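Local coordinates for Alpha/beta hydrolase (Xanthomonas campestris pv. campestris, PDB 2QJW), which is of unproven function but is probably a hydrolase of the alpha/beta hydrolase superfamily, at residues C7-G12 with A24-A29; T35-D40 with L64-A69; V76-S81 with A89-Q94; A99-V104 with A170-S175; V120-V125 with I139-A144. All blocks are in the same frame, centred on the assembly; numbering follows the deposited sequence.

In the fold
From the N terminus, contact 1 closes the short connection from strand 6-10 to helix 20-31. Contact 2 then brings the edge strand 35-37 and the turn after it against helix 56-71, and contact 3 joins strand 76-81 to helix 83-92. These three follow one another in series. Contact 4 closes the widest loop, carrying helix 162-174 back to strand 99-103, and contact 5, between strand 122-127 and helix 135-145, is nested inside it; none cross. All five reach one parallel sheet. Contacts 1 and 4 hold helices 20-31 and 162-174 on one face, while contacts 2, 3 and 5 hold helices 56-71, 83-92 and 135-145 on the opposite face.

Contact 1: C7-G12 with A24-A29; sequences CILAHG and ALAEVA
L9 drives its CD1 methyl into the backbone of helix 20-31 at the start of A26, and this is the tight part of the contact. CD1 lies 3.4 Å from A26 N and only 3.5 Å from A26 CA, the second being closer than carbon atoms usually pack. The same methyl meets A26 CB at 3.7 Å and L25 CB at 4.1 Å, while CD2 brushes L25 CB from the other branch. With CG on the side of the backbone N, opposite the carbonyl carbon (chi1 -47°), the L9 side chain leans over the helix and lies at a slant to L25. Strand 6-10 and helix 20-31 run almost exactly antiparallel, 171° apart in direction, as strand and following helix do in the beta-alpha-beta unit that ends in strand 35-37. In alpha/beta hydrolases this is the first helix of the core, laid on the face of the sheet shared with the last one; L25 accordingly also packs on F169 of helix 162-174 and on A79 in the sheet. Packing is looser at C7: SG lies 4.1 Å from A29 CB and also meets L173 of helix 162-174. C7 packs on W34 as well, just before strand 35-37. E27, modelled only as far as CG, points away from the strand on the partly exposed side, whereas A24 turns toward helix 162-174.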
# COMPACT_ATOMS: atom_id res chain seq x y z
N CYS A 7 0.33 -9.59 19.57
CA CYS A 7 0.30 -10.02 18.16
C CYS A 7 0.64 -11.51 18.03
O CYS A 7 1.58 -11.98 18.65
CB CYS A 7 1.31 -9.26 17.35
SG CYS A 7 1.02 -7.51 17.23
N ILE A 8 -0.21 -12.24 17.32
CA ILE A 8 0.06 -13.66 17.02
C ILE A 8 0.39 -13.72 15.55
O ILE A 8 -0.41 -13.30 14.74
CB ILE A 8 -1.09 -14.57 17.38
CG1 ILE A 8 -1.49 -14.43 18.86
CG2 ILE A 8 -0.66 -16.04 17.01
CD1 ILE A 8 -2.75 -15.03 19.30
N LEU A 9 1.60 -14.15 15.20
CA LEU A 9 2.17 -14.10 13.85
C LEU A 9 2.30 -15.52 13.33
O LEU A 9 3.08 -16.30 13.89
CB LEU A 9 3.54 -13.45 13.91
CG LEU A 9 3.54 -12.16 14.75
CD1 LEU A 9 4.95 -11.73 14.96
CD2 LEU A 9 2.66 -11.06 14.09
N ALA A 10 1.53 -15.90 12.30
CA ALA A 10 1.46 -17.29 11.81
C ALA A 10 2.20 -17.51 10.52
O ALA A 10 1.86 -16.94 9.48
CB ALA A 10 0.01 -17.64 11.60
N HIS A 11 3.21 -18.36 10.61
CA HIS A 11 4.03 -18.70 9.46
C HIS A 11 3.32 -19.51 8.39
O HIS A 11 2.30 -20.13 8.65
CB HIS A 11 5.30 -19.42 9.94
CG HIS A 11 5.12 -20.85 10.38
ND1 HIS A 11 4.87 -21.91 9.51
CD2 HIS A 11 5.12 -21.39 11.62
CE1 HIS A 11 4.75 -23.03 10.21
NE2 HIS A 11 4.88 -22.74 11.49
N GLY A 12 3.85 -19.45 7.16
CA GLY A 12 3.28 -20.16 6.04
C GLY A 12 3.61 -21.65 6.02
O GLY A 12 4.37 -22.15 6.85
N ALA A 24 10.46 -10.82 11.02
CA ALA A 24 10.42 -9.38 10.78
C ALA A 24 9.20 -8.75 11.42
O ALA A 24 9.30 -7.67 12.00
CB ALA A 24 10.42 -9.09 9.28
N LEU A 25 8.06 -9.41 11.32
CA LEU A 25 6.86 -8.86 11.93
C LEU A 25 6.98 -8.87 13.46
O LEU A 25 6.46 -7.96 14.11
CB LEU A 25 5.60 -9.59 11.52
CG LEU A 25 5.21 -9.55 10.05
CD1 LEU A 25 3.74 -10.07 9.92
CD2 LEU A 25 5.39 -8.17 9.42
N ALA A 26 7.62 -9.87 14.04
CA ALA A 26 7.86 -9.90 15.49
C ALA A 26 8.75 -8.73 15.91
O ALA A 26 8.54 -8.14 16.98
CB ALA A 26 8.47 -11.20 15.90
N GLU A 27 9.73 -8.39 15.12
CA GLU A 27 10.58 -7.25 15.42
C GLU A 27 9.74 -5.97 15.36
O GLU A 27 9.93 -5.09 16.19
CB GLU A 27 11.76 -7.21 14.45
CG GLU A 27 12.65 -5.98 14.62
N VAL A 28 8.78 -5.86 14.45
CA VAL A 28 7.92 -4.67 14.41
C VAL A 28 7.09 -4.62 15.64
O VAL A 28 7.01 -3.56 16.30
CB VAL A 28 7.02 -4.69 13.16
CG1 VAL A 28 5.97 -3.64 13.21
CG2 VAL A 28 7.86 -4.46 11.91
N ALA A 29 6.45 -5.72 16.01
CA ALA A 29 5.64 -5.77 17.22
C ALA A 29 6.52 -5.33 18.40
O ALA A 29 6.11 -4.47 19.19
CB ALA A 29 5.06 -7.12 17.45

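Contact 2: T35-D40 with L64-A69; sequences THERPD and LEIARA
I66 presents a different branch to each of its partners across the contact: CG2 to the carboxylate of E37 and CD1 to the ring of P39. The CG2 methyl sits over the face of the carboxylate, tilted from its normal, at 3.4 Å from both E37 OE1 and E37 OE2, rather than pointing at a single oxygen. E37 gets there with CG wedged between its backbone N and carbonyl carbon (chi1 70°) and the chain beyond stretched out, so that the acid reaches across from the strand and meets the isoleucine at a slant. CD1 of I66 rests against the CB-CG bond of the proline ring, 3.7 Å from P39 CB. I8 lies beneath all three side chains and completes the apolar side of the cluster. On the polar side one water donates to both E37 OE2 and I66 O, at 2.8 Å from each, bridging strand and helix. OE2 is also hydrogen-bonded to NE2 of H6, and these two bonds would limit rotation of the carboxylate while its face covers the methyl. Helix 56-71 is thereby brought alongside the edge strand 35-37 and the turn that leaves it, on the face of the sheet opposite helix 20-31, as expected for the second core helix of an alpha/beta hydrolase.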
# COMPACT_ATOMS: atom_id res chain seq x y z
N THR A 35 3.26 -7.14 22.69
CA THR A 35 3.85 -8.42 22.93
C THR A 35 3.56 -9.29 21.66
O THR A 35 2.74 -8.93 20.83
CB THR A 35 3.35 -9.10 24.17
OG1 THR A 35 1.94 -9.27 24.10
CG2 THR A 35 3.68 -8.23 25.43
N HIS A 36 4.23 -10.41 21.54
CA HIS A 36 4.12 -11.21 20.31
C HIS A 36 4.55 -12.63 20.51
O HIS A 36 5.32 -12.94 21.43
CB HIS A 36 4.93 -10.56 19.20
CG HIS A 36 6.33 -10.26 19.60
ND1 HIS A 36 7.35 -11.15 19.42
CD2 HIS A 36 6.85 -9.18 20.23
CE1 HIS A 36 8.46 -10.63 19.90
NE2 HIS A 36 8.19 -9.43 20.40
N GLU A 37 4.01 -13.50 19.65
CA GLU A 37 4.40 -14.89 19.61
C GLU A 37 4.25 -15.41 18.19
O GLU A 37 3.42 -14.93 17.44
CB GLU A 37 3.62 -15.77 20.57
CG GLU A 37 2.19 -16.01 20.23
CD GLU A 37 1.41 -16.75 21.29
OE1 GLU A 37 1.63 -17.98 21.44
OE2 GLU A 37 0.51 -16.14 21.93
N ARG A 38 5.07 -16.41 17.86
CA ARG A 38 5.11 -17.06 16.56
C ARG A 38 4.90 -18.56 16.78
O ARG A 38 5.88 -19.28 17.09
CB ARG A 38 6.44 -16.80 15.91
CG ARG A 38 6.55 -15.37 15.38
CD ARG A 38 8.03 -15.07 15.04
NE ARG A 38 8.76 -14.85 16.24
CZ ARG A 38 10.09 -14.83 16.31
NH1 ARG A 38 10.85 -15.05 15.23
NH2 ARG A 38 10.66 -14.60 17.47
N PRO A 39 3.64 -19.01 16.72
CA PRO A 39 3.41 -20.43 17.00
C PRO A 39 4.06 -21.34 15.94
O PRO A 39 4.16 -20.96 14.79
CB PRO A 39 1.92 -20.56 16.98
CG PRO A 39 1.38 -19.12 17.27
CD PRO A 39 2.37 -18.27 16.55
N ASP A 40 4.41 -22.53 16.36
CA ASP A 40 5.02 -23.50 15.46
C ASP A 40 3.95 -24.43 14.97
O ASP A 40 3.29 -25.14 15.73
CB ASP A 40 6.06 -24.26 16.26
CG ASP A 40 6.93 -25.13 15.37
OD1 ASP A 40 6.44 -25.56 14.30
OD2 ASP A 40 8.13 -25.30 15.69
N LEU A 64 -6.74 -20.91 17.03
CA LEU A 64 -7.91 -20.49 17.75
C LEU A 64 -7.65 -20.53 19.27
O LEU A 64 -7.96 -19.59 19.99
CB LEU A 64 -9.08 -21.41 17.39
CG LEU A 64 -10.41 -21.23 18.13
CD1 LEU A 64 -10.90 -19.82 17.89
CD2 LEU A 64 -11.42 -22.29 17.64
N GLU A 65 -7.02 -21.61 19.71
CA GLU A 65 -6.78 -21.79 21.14
C GLU A 65 -5.82 -20.74 21.66
O GLU A 65 -6.03 -20.16 22.74
CB GLU A 65 -6.25 -23.21 21.37
CG GLU A 65 -7.41 -24.22 21.27
CD GLU A 65 -7.00 -25.69 21.48
OE1 GLU A 65 -5.84 -25.97 21.83
OE2 GLU A 65 -7.88 -26.56 21.30
N ILE A 66 -4.76 -20.47 20.89
CA ILE A 66 -3.80 -19.47 21.25
C ILE A 66 -4.39 -18.05 21.26
O ILE A 66 -4.13 -17.21 22.16
CB ILE A 66 -2.56 -19.56 20.30
CG1 ILE A 66 -1.81 -20.89 20.54
CG2 ILE A 66 -1.61 -18.44 20.51
CD1 ILE A 66 -0.68 -21.20 19.49
N ALA A 67 -5.21 -17.75 20.25
CA ALA A 67 -5.83 -16.42 20.22
C ALA A 67 -6.82 -16.21 21.32
O ALA A 67 -6.86 -15.13 21.93
CB ALA A 67 -6.50 -16.26 18.83
N ARG A 68 -7.65 -17.22 21.57
CA ARG A 68 -8.64 -17.15 22.64
C ARG A 68 -7.95 -16.85 23.95
O ARG A 68 -8.37 -15.91 24.67
CB ARG A 68 -9.42 -18.49 22.64
CG ARG A 68 -10.42 -18.75 23.72
CD ARG A 68 -11.56 -17.84 23.68
NE ARG A 68 -12.40 -17.93 22.47
CZ ARG A 68 -13.42 -17.10 22.25
NH1 ARG A 68 -13.71 -16.13 23.14
NH2 ARG A 68 -14.13 -17.21 21.14
N ALA A 69 -6.88 -17.59 24.26
CA ALA A 69 -6.13 -17.34 25.48
C ALA A 69 -5.65 -15.90 25.58
O ALA A 69 -5.69 -15.25 26.64
CB ALA A 69 -4.91 -18.32 25.57
O HOH W 1 -1.70 -16.75 23.48

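Contact 3: V76-S81 with A89-Q94; sequences VVLAGS and AQVSLQ
Strand 76-81 and helix 83-92 flank the sharp turn that carries a GxSxG sequence, consistent with the nucleophile elbow of alpha/beta hydrolases, and this contact joins the middle of the strand to V91 and S92, late in the helix. L78 is the strand residue that bridges the gap. Its CD1 methyl is the touching branch: it comes to 3.9 Å from V91 CG1 and 4.0 Å from S92 N, so it lies over both a side chain and the helix backbone. The two side chains cross at about a right angle. V91 places CG1 opposite its backbone N (chi1 167°), which turns that branch to the leucine, and the same methyl packs on A67 of helix 56-71. I8 and L100, from the strands on either side of strand 76-81, flank L78 on the helix-covered face. S92 turns its hydroxyl back along the helix with chi1 at 70°, and OG donates to A89 O at 2.7 Å, in the carbonyl plane and on a lone pair. The backbone bond from S92 N to the same oxygen is long and weak, at 3.2 Å, so the hydroxyl supplies the firmer grip on that carbonyl. OG is also hydrogen-bonded to the backbone N of A118, which ties this part of the helix to the segment leading into strand 122-127. Between these segments the contact is apolar, a leucine methyl on a valine methyl and on the helix backbone, while the buried hydroxyl of S92, turned away from L78, is satisfied by A89 O and A118 N.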
# COMPACT_ATOMS: atom_id res chain seq x y z
N VAL A 76 -5.90 -8.49 20.79
CA VAL A 76 -5.09 -9.39 19.93
C VAL A 76 -5.18 -8.95 18.49
O VAL A 76 -6.26 -8.77 17.94
CB VAL A 76 -5.57 -10.82 20.03
CG1 VAL A 76 -4.75 -11.73 19.09
CG2 VAL A 76 -5.49 -11.30 21.49
N VAL A 77 -4.00 -8.86 17.87
CA VAL A 77 -3.83 -8.69 16.42
C VAL A 77 -3.32 -10.01 15.84
O VAL A 77 -2.35 -10.59 16.38
CB VAL A 77 -2.87 -7.53 16.09
CG1 VAL A 77 -2.49 -7.49 14.64
CG2 VAL A 77 -3.49 -6.20 16.56
N LEU A 78 -3.99 -10.49 14.77
CA LEU A 78 -3.54 -11.71 14.09
C LEU A 78 -2.92 -11.33 12.78
O LEU A 78 -3.38 -10.45 12.06
CB LEU A 78 -4.72 -12.63 13.81
CG LEU A 78 -5.48 -13.04 15.07
CD1 LEU A 78 -6.68 -13.91 14.66
CD2 LEU A 78 -4.60 -13.78 16.05
N ALA A 79 -1.79 -11.98 12.47
CA ALA A 79 -1.07 -11.70 11.22
C ALA A 79 -0.54 -12.97 10.70
O ALA A 79 -0.35 -13.94 11.46
CB ALA A 79 0.06 -10.77 11.46
N GLY A 80 -0.24 -13.00 9.42
CA GLY A 80 0.36 -14.18 8.86
C GLY A 80 0.91 -13.97 7.48
O GLY A 80 0.85 -12.88 6.91
N SER A 81 1.45 -15.07 6.96
CA SER A 81 1.89 -15.17 5.57
C SER A 81 1.26 -16.41 4.93
O SER A 81 1.32 -17.47 5.54
CB SER A 81 3.39 -15.27 5.48
OG SER A 81 3.78 -15.38 4.12
N ALA A 89 -7.12 -15.16 9.25
CA ALA A 89 -8.40 -14.65 8.83
C ALA A 89 -9.58 -15.49 9.33
O ALA A 89 -10.50 -14.96 9.89
CB ALA A 89 -8.41 -14.48 7.28
N GLN A 90 -9.49 -16.78 9.20
CA GLN A 90 -10.58 -17.66 9.63
C GLN A 90 -10.77 -17.56 11.17
O GLN A 90 -11.92 -17.46 11.63
CB GLN A 90 -10.37 -19.12 9.21
CG GLN A 90 -10.29 -19.35 7.73
CD GLN A 90 -11.58 -19.03 7.00
OE1 GLN A 90 -12.66 -18.92 7.58
NE2 GLN A 90 -11.48 -18.89 5.71
N VAL A 91 -9.66 -17.48 11.90
CA VAL A 91 -9.73 -17.41 13.35
C VAL A 91 -10.33 -16.10 13.80
O VAL A 91 -11.02 -16.07 14.82
CB VAL A 91 -8.34 -17.71 14.01
CG1 VAL A 91 -8.30 -17.31 15.52
CG2 VAL A 91 -8.03 -19.19 13.78
N SER A 92 -10.17 -15.00 13.04
CA SER A 92 -10.77 -13.74 13.45
C SER A 92 -12.31 -13.80 13.53
O SER A 92 -12.90 -12.98 14.19
CB SER A 92 -10.39 -12.58 12.51
OG SER A 92 -10.98 -12.70 11.22
N LEU A 93 -12.89 -14.76 12.81
CA LEU A 93 -14.32 -15.06 12.75
C LEU A 93 -14.81 -15.72 14.03
O LEU A 93 -16.03 -15.70 14.27
CB LEU A 93 -14.64 -15.99 11.58
CG LEU A 93 -14.25 -15.68 10.10
CD1 LEU A 93 -14.37 -16.93 9.19
CD2 LEU A 93 -15.09 -14.60 9.60
N GLN A 94 -13.88 -16.23 14.83
CA GLN A 94 -14.19 -17.00 16.05
C GLN A 94 -13.76 -16.42 17.38
O GLN A 94 -14.17 -16.95 18.42
CB GLN A 94 -13.51 -18.38 15.86
CG GLN A 94 -14.15 -19.15 14.73
CD GLN A 94 -13.87 -20.66 14.79
OE1 GLN A 94 -13.34 -21.23 13.86
NE2 GLN A 94 -14.19 -21.28 15.92

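Contact 4: A99-V104 with A170-S175; sequences ALFLMV and AELLQS
L172 reaches the sheet with both of its methyl groups, and its conformation decides which residues they meet. CG stands opposite the backbone N (chi1 179°) and chi2 is 66°, which spreads the two branches over the strand. CD1 lies 4.1 Å from A99 CB, and CD2 lies 3.9 Å from F101 CB and 3.9 Å from L100 O. A single leucine therefore spans one side of the strand from A99 to F101, with the carbonyl oxygen of L100 under CD2. Helix 162-174 runs back almost exactly antiparallel to strand 99-103, with axes 9.4 Å apart, and is the C-terminal helix of the alpha/beta hydrolase core, on the same face as helix 20-31. F101 holds its ring opposite its own backbone N (chi1 -176°), aimed along the gap between those two helices: it meets the ring of F169 obliquely and packs on L25. S175 directs OG to L172 O at 2.6 Å in the carbonyl plane, and S175 N donates to the same oxygen, which thus accepts two bonds. On the outer surface E171 packs against R167 of the second subunit.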
# COMPACT_ATOMS: atom_id res chain seq x y z
N ALA A 99 -7.53 -6.42 14.85
CA ALA A 99 -7.11 -6.10 13.45
C ALA A 99 -6.40 -7.30 12.88
O ALA A 99 -5.99 -8.20 13.61
CB ALA A 99 -6.17 -4.90 13.41
N LEU A 100 -6.28 -7.28 11.55
CA LEU A 100 -5.75 -8.41 10.80
C LEU A 100 -4.75 -7.95 9.75
O LEU A 100 -5.08 -7.09 8.92
CB LEU A 100 -6.93 -9.07 10.11
CG LEU A 100 -6.77 -10.39 9.39
CD1 LEU A 100 -6.22 -11.54 10.35
CD2 LEU A 100 -8.11 -10.77 8.72
N PHE A 101 -3.55 -8.56 9.74
CA PHE A 101 -2.50 -8.24 8.79
C PHE A 101 -2.19 -9.48 7.97
O PHE A 101 -1.76 -10.51 8.53
CB PHE A 101 -1.23 -7.71 9.44
CG PHE A 101 -0.20 -7.30 8.46
CD1 PHE A 101 -0.36 -6.16 7.75
CD2 PHE A 101 0.90 -8.07 8.24
CE1 PHE A 101 0.62 -5.76 6.84
CE2 PHE A 101 1.86 -7.69 7.30
CZ PHE A 101 1.72 -6.54 6.59
N LEU A 102 -2.42 -9.40 6.67
CA LEU A 102 -2.30 -10.59 5.82
C LEU A 102 -1.31 -10.39 4.72
O LEU A 102 -1.47 -9.54 3.88
CB LEU A 102 -3.63 -10.89 5.19
CG LEU A 102 -4.88 -10.96 6.07
CD1 LEU A 102 -6.20 -11.24 5.29
CD2 LEU A 102 -4.69 -12.03 7.14
N MSE A 103 -0.25 -11.19 4.72
CA MSE A 103 0.72 -11.24 3.60
C MSE A 103 0.30 -12.40 2.68
O MSE A 103 0.04 -13.50 3.15
CB MSE A 103 2.14 -11.40 4.05
CG MSE A 103 2.60 -10.26 5.00
SE MSE A 103 4.37 -10.41 5.64
CE MSE A 103 4.01 -11.82 6.83
N VAL A 104 0.24 -12.11 1.38
CA VAL A 104 -0.08 -13.11 0.30
C VAL A 104 -1.14 -14.12 0.75
O VAL A 104 -0.90 -15.32 0.77
CB VAL A 104 1.22 -13.77 -0.31
CG1 VAL A 104 1.96 -12.71 -1.13
CG2 VAL A 104 2.11 -14.36 0.72
N ALA A 170 3.54 -2.12 10.75
CA ALA A 170 3.72 -1.06 11.69
C ALA A 170 2.64 -0.03 11.57
O ALA A 170 2.13 0.50 12.57
CB ALA A 170 5.13 -0.40 11.45
N GLU A 171 2.30 0.34 10.36
CA GLU A 171 1.26 1.32 10.12
C GLU A 171 -0.10 0.88 10.63
O GLU A 171 -0.92 1.71 11.11
CB GLU A 171 1.17 1.61 8.64
CG GLU A 171 2.32 2.48 8.17
CD GLU A 171 2.56 2.39 6.68
OE1 GLU A 171 1.75 1.78 5.94
OE2 GLU A 171 3.60 2.93 6.25
N LEU A 172 -0.36 -0.43 10.50
CA LEU A 172 -1.58 -1.01 11.05
C LEU A 172 -1.53 -0.91 12.56
O LEU A 172 -2.49 -0.37 13.16
CB LEU A 172 -1.75 -2.46 10.65
CG LEU A 172 -3.00 -3.12 11.23
CD1 LEU A 172 -4.28 -2.55 10.69
CD2 LEU A 172 -2.94 -4.60 10.94
N LEU A 173 -0.47 -1.38 13.20
CA LEU A 173 -0.41 -1.34 14.67
C LEU A 173 -0.50 0.08 15.19
O LEU A 173 -1.18 0.32 16.21
CB LEU A 173 0.84 -1.99 15.19
CG LEU A 173 0.97 -3.51 14.95
CD1 LEU A 173 2.33 -4.03 15.53
CD2 LEU A 173 -0.31 -4.22 15.46
N GLN A 174 0.11 1.02 14.50
CA GLN A 174 0.12 2.42 14.98
C GLN A 174 -1.26 3.06 14.90
O GLN A 174 -1.49 4.07 15.57
CB GLN A 174 1.12 3.23 14.17
CG GLN A 174 2.61 2.94 14.48
CD GLN A 174 3.58 3.29 13.28
OE1 GLN A 174 3.14 3.69 12.19
NE2 GLN A 174 4.86 3.07 13.47
N SER A 175 -2.20 2.47 14.16
CA SER A 175 -3.52 3.03 13.99
C SER A 175 -4.48 2.58 15.09
O SER A 175 -5.66 3.00 15.10
CB SER A 175 -4.09 2.60 12.65
OG SER A 175 -4.50 1.24 12.59

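Contact 5: V120-V125 with I139-A144; sequences VPISIV and IAWAQA
I124 and I122, alternate residues of strand 122-127 facing the helix, meet it with their CD1 methyls. I124 CD1 enters the notch between two helix residues, 3.7 Å from A142 CB and 3.9 Å from W141 CZ3, and it comes at the edge of the indole near the ring plane. I122 CD1 meets the next atom of the six-membered ring, W141 CH2, at 4.1 Å, its side chain standing at about a right angle to the tryptophan. Both isoleucines carry CG1 opposite the carbonyl carbon, which sends their long branches out from the strand side by side. The indole gets its place from its own torsions: CG lies opposite the backbone N (chi1 -170°), and the benzo end of the ring swings round to the strand although the CB bond itself points to one side of it. Two outside partners fix the ring further. NE1 is hydrogen-bonded to L115 O, and R145, one turn along the helix, makes a cation-pi contact with the indole. The buried N-H is thus satisfied at the side away from the isoleucines. Farther out, L149 of strand 148-152 packs on both I124 and A142, and at the dimer interface A142 packs on W128 of the second subunit and I139 on I139 of that subunit. Strand 122-127, helix 135-145 and strand 148-152 form a beta-alpha-beta unit at the edge of the sheet, with the helix on the same face as helices 56-71 and 83-92, as in the alpha/beta hydrolase fold.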
# COMPACT_ATOMS: atom_id res chain seq x y z
N VAL A 120 -13.24 -6.14 10.85
CA VAL A 120 -12.30 -5.34 11.58
C VAL A 120 -11.25 -4.77 10.61
O VAL A 120 -11.25 -5.14 9.44
CB VAL A 120 -11.65 -6.19 12.67
CG1 VAL A 120 -12.76 -6.76 13.60
CG2 VAL A 120 -10.78 -7.33 12.12
N PRO A 121 -10.38 -3.86 11.06
CA PRO A 121 -9.33 -3.36 10.12
C PRO A 121 -8.49 -4.51 9.54
O PRO A 121 -8.04 -5.39 10.29
CB PRO A 121 -8.53 -2.47 10.97
CG PRO A 121 -9.50 -2.02 12.08
CD PRO A 121 -10.33 -3.18 12.37
N ILE A 122 -8.39 -4.53 8.23
CA ILE A 122 -7.59 -5.53 7.49
C ILE A 122 -6.61 -4.78 6.62
O ILE A 122 -7.02 -3.85 5.91
CB ILE A 122 -8.46 -6.44 6.62
CG1 ILE A 122 -9.51 -7.18 7.51
CG2 ILE A 122 -7.62 -7.41 5.80
CD1 ILE A 122 -10.61 -7.87 6.70
N SER A 123 -5.34 -5.18 6.70
CA SER A 123 -4.28 -4.65 5.85
C SER A 123 -3.60 -5.84 5.19
O SER A 123 -3.24 -6.77 5.88
CB SER A 123 -3.32 -3.81 6.64
OG SER A 123 -2.27 -3.33 5.86
N ILE A 124 -3.43 -5.77 3.87
CA ILE A 124 -2.94 -6.86 3.06
C ILE A 124 -1.73 -6.37 2.30
O ILE A 124 -1.73 -5.26 1.76
CB ILE A 124 -4.03 -7.37 2.05
CG1 ILE A 124 -5.33 -7.75 2.77
CG2 ILE A 124 -3.49 -8.52 1.19
CD1 ILE A 124 -6.50 -7.83 1.79
N VAL A 125 -0.72 -7.22 2.22
CA VAL A 125 0.43 -7.04 1.31
C VAL A 125 0.41 -8.21 0.34
O VAL A 125 0.51 -9.33 0.79
CB VAL A 125 1.81 -6.91 1.98
CG1 VAL A 125 2.92 -6.71 0.95
CG2 VAL A 125 1.74 -5.74 2.95
N ILE A 139 -7.18 -8.85 -5.03
CA ILE A 139 -7.76 -7.57 -5.33
C ILE A 139 -9.29 -7.68 -5.18
O ILE A 139 -9.93 -6.85 -4.51
CB ILE A 139 -7.40 -7.08 -6.77
CG1 ILE A 139 -5.90 -6.70 -6.75
CG2 ILE A 139 -8.36 -5.95 -7.20
CD1 ILE A 139 -5.24 -6.72 -8.17
N ALA A 140 -9.93 -8.73 -5.73
CA ALA A 140 -11.40 -8.85 -5.62
C ALA A 140 -11.85 -9.04 -4.16
O ALA A 140 -12.85 -8.50 -3.72
CB ALA A 140 -11.96 -9.96 -6.53
N TRP A 141 -11.13 -9.86 -3.41
CA TRP A 141 -11.47 -10.13 -2.03
C TRP A 141 -11.34 -8.88 -1.21
O TRP A 141 -12.24 -8.52 -0.41
CB TRP A 141 -10.51 -11.21 -1.49
CG TRP A 141 -10.85 -11.79 -0.16
CD1 TRP A 141 -11.68 -12.82 0.09
CD2 TRP A 141 -10.49 -11.26 1.13
NE1 TRP A 141 -11.83 -13.01 1.44
CE2 TRP A 141 -11.08 -12.07 2.09
CE3 TRP A 141 -9.68 -10.20 1.56
CZ2 TRP A 141 -10.92 -11.84 3.48
CZ3 TRP A 141 -9.51 -9.98 2.92
CH2 TRP A 141 -10.10 -10.79 3.85
N ALA A 142 -10.24 -8.14 -1.41
CA ALA A 142 -10.04 -6.90 -0.70
C ALA A 142 -11.05 -5.82 -1.09
O ALA A 142 -11.56 -5.06 -0.25
CB ALA A 142 -8.61 -6.39 -0.93
N GLN A 143 -11.34 -5.71 -2.38
CA GLN A 143 -12.29 -4.69 -2.90
C GLN A 143 -13.69 -4.86 -2.25
O GLN A 143 -14.36 -3.88 -1.89
CB GLN A 143 -12.37 -4.73 -4.41
CG GLN A 143 -13.23 -3.62 -5.02
CD GLN A 143 -12.85 -3.30 -6.45
OE1 GLN A 143 -12.31 -4.12 -7.17
NE2 GLN A 143 -13.14 -2.07 -6.87
N ALA A 144 -14.09 -6.11 -2.07
CA ALA A 144 -15.44 -6.41 -1.50
C ALA A 144 -15.57 -5.89 -0.09
O ALA A 144 -16.66 -5.58 0.38
CB ALA A 144 -15.70 -7.93 -1.56